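Local coordinates for protein VP1 (Merkel cell polyomavirus, PDB 4FMG) that forms the pentameric capsomers of the icosahedral virus shell, this chain being the jelly-roll core of the coat protein, and probably takes part in attachment to host cells, at residues I253-I258 / L274-N279. Sequence-based numbering, arbitrary orientation.
Sequences ISCADI and LPRYFN
One face of the Phe278 ring carries Ile253 CG2, 3.4 Å from the ring centroid and 7° off its normal, a CH-pi contact; at the ring's edge, near its plane, sits Cys255 CB. These residues face each other across the core of the VP1 jelly-roll beta sandwich, where strands 250-263 and 269-287 form a hairpin whose arms diverge: the CA-CA distance is 5.8 Å for Asp257-Leu274 but 8.4 Å for Ile253-Phe278. Side chains meet across the wider part. The Arg276 guanidinium receives Asp257 at its edge, the two planes 27° apart, in a side-on bidentate salt bridge: NE donates to the syn lone pair of OD2 (2.7 Å) and NH2 to OD1 (2.8 Å). A bend at chi3 (-82°) turns this edge toward the carboxylate. Both charges are buried, and second partners probably fix their orientation: His133 bonds Asp257 OD1, and Thr99 bonds Arg276 NH1. Where the backbones converge, Leu274 N donates to Asp257 O (3.1 Å). A water bridges the two segments, donating to Asp257 OD2 at 2.9 Å and to Leu274 O at 2.8 Å.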
ATOM      1  N   ILE C 253       8.288  22.421  19.279  1.00 19.31           N
ATOM      2  CA  ILE C 253       7.538  21.852  18.176  1.00 18.55           C
ATOM      3  C   ILE C 253       8.334  22.033  16.890  1.00 18.30           C
ATOM      4  O   ILE C 253       8.743  23.150  16.554  1.00 18.71           O
ATOM      5  CB  ILE C 253       6.145  22.505  18.085  1.00 17.97           C
ATOM      6  CG1 ILE C 253       5.331  22.120  19.327  1.00 20.01           C
ATOM      7  CG2 ILE C 253       5.422  22.062  16.821  1.00 16.29           C
ATOM      8  CD1 ILE C 253       4.406  23.193  19.825  1.00 24.33           C
ATOM      9  N   SER C 254       8.560  20.920  16.195  1.00 17.43           N
ATOM     10  CA  SER C 254       9.348  20.883  14.973  1.00 16.92           C
ATOM     11  C   SER C 254       8.606  20.110  13.893  1.00 17.04           C
ATOM     12  O   SER C 254       7.858  19.184  14.199  1.00 17.21           O
ATOM     13  CB  SER C 254      10.690  20.194  15.231  1.00 17.32           C
ATOM     14  OG  SER C 254      11.306  20.665  16.416  1.00 19.09           O
ATOM     15  N   CYS C 255       8.832  20.472  12.630  1.00 16.69           N
ATOM     16  CA  CYS C 255       8.263  19.722  11.506  1.00 16.23           C
ATOM     17  C   CYS C 255       8.970  19.998  10.176  1.00 16.11           C
ATOM     18  O   CYS C 255       9.831  20.883  10.078  1.00 15.57           O
ATOM     19  CB  CYS C 255       6.764  20.020  11.370  1.00 15.59           C
ATOM     20  SG  CYS C 255       6.402  21.723  10.923  1.00 16.69           S
ATOM     21  N   ALA C 256       8.598  19.219   9.164  1.00 15.38           N
ATOM     22  CA  ALA C 256       9.008  19.462   7.778  1.00 15.40           C
ATOM     23  C   ALA C 256       7.970  18.770   6.906  1.00 15.83           C
ATOM     24  O   ALA C 256       7.591  17.629   7.191  1.00 16.60           O
ATOM     25  CB  ALA C 256      10.399  18.894   7.516  1.00 13.84           C
ATOM     26  N   ASP C 257       7.466  19.461   5.882  1.00 14.60           N
ATOM     27  CA  ASP C 257       6.451  18.858   5.004  1.00 14.77           C
ATOM     28  C   ASP C 257       6.643  19.238   3.537  1.00 14.49           C
ATOM     29  O   ASP C 257       5.911  20.080   2.995  1.00 14.26           O
ATOM     30  CB  ASP C 257       5.027  19.195   5.485  1.00 12.96           C
ATOM     31  CG  ASP C 257       4.661  18.477   6.774  1.00 15.89           C
ATOM     32  OD1 ASP C 257       4.489  17.239   6.753  1.00 17.27           O
ATOM     33  OD2 ASP C 257       4.555  19.150   7.817  1.00 16.10           O
ATOM     34  N   ILE C 258       7.646  18.625   2.918  1.00 13.57           N
ATOM     35  CA  ILE C 258       7.902  18.768   1.488  1.00 14.09           C
ATOM     36  C   ILE C 258       6.894  17.885   0.758  1.00 14.78           C
ATOM     37  O   ILE C 258       6.811  16.686   1.028  1.00 15.47           O
ATOM     38  CB  ILE C 258       9.353  18.347   1.151  1.00 14.54           C
ATOM     39  CG1 ILE C 258      10.343  19.266   1.886  1.00 16.09           C
ATOM     40  CG2 ILE C 258       9.591  18.318  -0.372  1.00 11.53           C
ATOM     41  CD1 ILE C 258      11.779  18.737   1.968  1.00 14.41           C
ATOM     42  N   LEU C 274       4.191  22.605   2.525  1.00 15.48           N
ATOM     43  CA  LEU C 274       2.912  23.055   3.088  1.00 15.64           C
ATOM     44  C   LEU C 274       3.035  23.295   4.600  1.00 16.13           C
ATOM     45  O   LEU C 274       3.862  22.664   5.248  1.00 16.50           O
ATOM     46  CB  LEU C 274       1.821  22.017   2.815  1.00 14.05           C
ATOM     47  CG  LEU C 274       1.201  21.950   1.424  1.00 14.57           C
ATOM     48  CD1 LEU C 274       0.084  20.946   1.429  1.00 11.37           C
ATOM     49  CD2 LEU C 274       0.680  23.328   0.954  1.00 14.89           C
ATOM     50  N   PRO C 275       2.205  24.195   5.168  1.00 16.73           N
ATOM     51  CA  PRO C 275       2.302  24.428   6.609  1.00 15.77           C
ATOM     52  C   PRO C 275       1.685  23.298   7.426  1.00 15.29           C
ATOM     53  O   PRO C 275       0.937  22.462   6.890  1.00 13.18           O
ATOM     54  CB  PRO C 275       1.492  25.713   6.829  1.00 16.20           C
ATOM     55  CG  PRO C 275       0.767  25.998   5.542  1.00 17.16           C
ATOM     56  CD  PRO C 275       1.040  24.883   4.577  1.00 15.99           C
ATOM     57  N   ARG C 276       1.983  23.295   8.721  1.00 14.59           N
ATOM     58  CA  ARG C 276       1.471  22.282   9.621  1.00 15.06           C
ATOM     59  C   ARG C 276       0.854  22.914  10.858  1.00 15.11           C
ATOM     60  O   ARG C 276       1.383  23.890  11.412  1.00 15.70           O
ATOM     61  CB  ARG C 276       2.576  21.281  10.006  1.00 14.00           C
ATOM     62  CG  ARG C 276       2.076  20.108  10.855  1.00 15.26           C
ATOM     63  CD  ARG C 276       3.187  19.092  11.144  1.00 15.25           C
ATOM     64  NE  ARG C 276       3.404  18.146  10.052  1.00 12.54           N
ATOM     65  CZ  ARG C 276       2.816  16.955   9.961  1.00 15.39           C
ATOM     66  NH1 ARG C 276       1.964  16.542  10.902  1.00 12.12           N
ATOM     67  NH2 ARG C 276       3.093  16.164   8.926  1.00 11.27           N
ATOM     68  N   TYR C 277      -0.265  22.341  11.285  1.00 12.76           N
ATOM     69  CA  TYR C 277      -0.969  22.805  12.461  1.00 13.15           C
ATOM     70  C   TYR C 277      -0.794  21.840  13.637  1.00 13.55           C
ATOM     71  O   TYR C 277      -0.741  20.612  13.451  1.00 12.04           O
ATOM     72  CB  TYR C 277      -2.459  22.970  12.146  1.00 12.67           C
ATOM     73  CG  TYR C 277      -3.320  23.159  13.383  1.00 14.86           C
ATOM     74  CD1 TYR C 277      -3.507  24.424  13.940  1.00 16.02           C
ATOM     75  CD2 TYR C 277      -3.928  22.076  14.003  1.00 13.10           C
ATOM     76  CE1 TYR C 277      -4.298  24.599  15.075  1.00 18.00           C
ATOM     77  CE2 TYR C 277      -4.723  22.245  15.145  1.00 14.40           C
ATOM     78  CZ  TYR C 277      -4.899  23.507  15.666  1.00 13.58           C
ATOM     79  OH  TYR C 277      -5.671  23.669  16.788  1.00 24.19           O
ATOM     80  N   PHE C 278      -0.724  22.395  14.846  1.00 12.36           N
ATOM     81  CA  PHE C 278      -0.611  21.567  16.045  1.00 14.19           C
ATOM     82  C   PHE C 278      -1.592  21.980  17.149  1.00 15.10           C
ATOM     83  O   PHE C 278      -1.734  23.166  17.463  1.00 12.52           O
ATOM     84  CB  PHE C 278       0.807  21.626  16.619  1.00 13.43           C
ATOM     85  CG  PHE C 278       1.893  21.265  15.642  1.00 14.05           C
ATOM     86  CD1 PHE C 278       2.419  22.226  14.775  1.00 16.73           C
ATOM     87  CD2 PHE C 278       2.417  19.974  15.611  1.00 13.87           C
ATOM     88  CE1 PHE C 278       3.443  21.905  13.869  1.00 16.56           C
ATOM     89  CE2 PHE C 278       3.440  19.645  14.716  1.00 14.45           C
ATOM     90  CZ  PHE C 278       3.954  20.623  13.844  1.00 13.50           C
ATOM     91  N   ASN C 279      -2.247  20.984  17.740  1.00 14.72           N
ATOM     92  CA  ASN C 279      -2.966  21.174  18.992  1.00 15.83           C
ATOM     93  C   ASN C 279      -2.465  20.170  20.037  1.00 16.61           C
ATOM     94  O   ASN C 279      -2.820  18.984  20.003  1.00 17.45           O
ATOM     95  CB  ASN C 279      -4.478  21.043  18.778  1.00 15.76           C
ATOM     96  CG  ASN C 279      -5.283  21.504  19.984  1.00 24.34           C
ATOM     97  OD1 ASN C 279      -4.918  21.254  21.133  1.00 24.93           O
ATOM     98  ND2 ASN C 279      -6.386  22.185  19.725  1.00 32.27           N
TER
HETATM   99  O   HOH W   1       5.294  21.950   7.552  1.00 10.82           O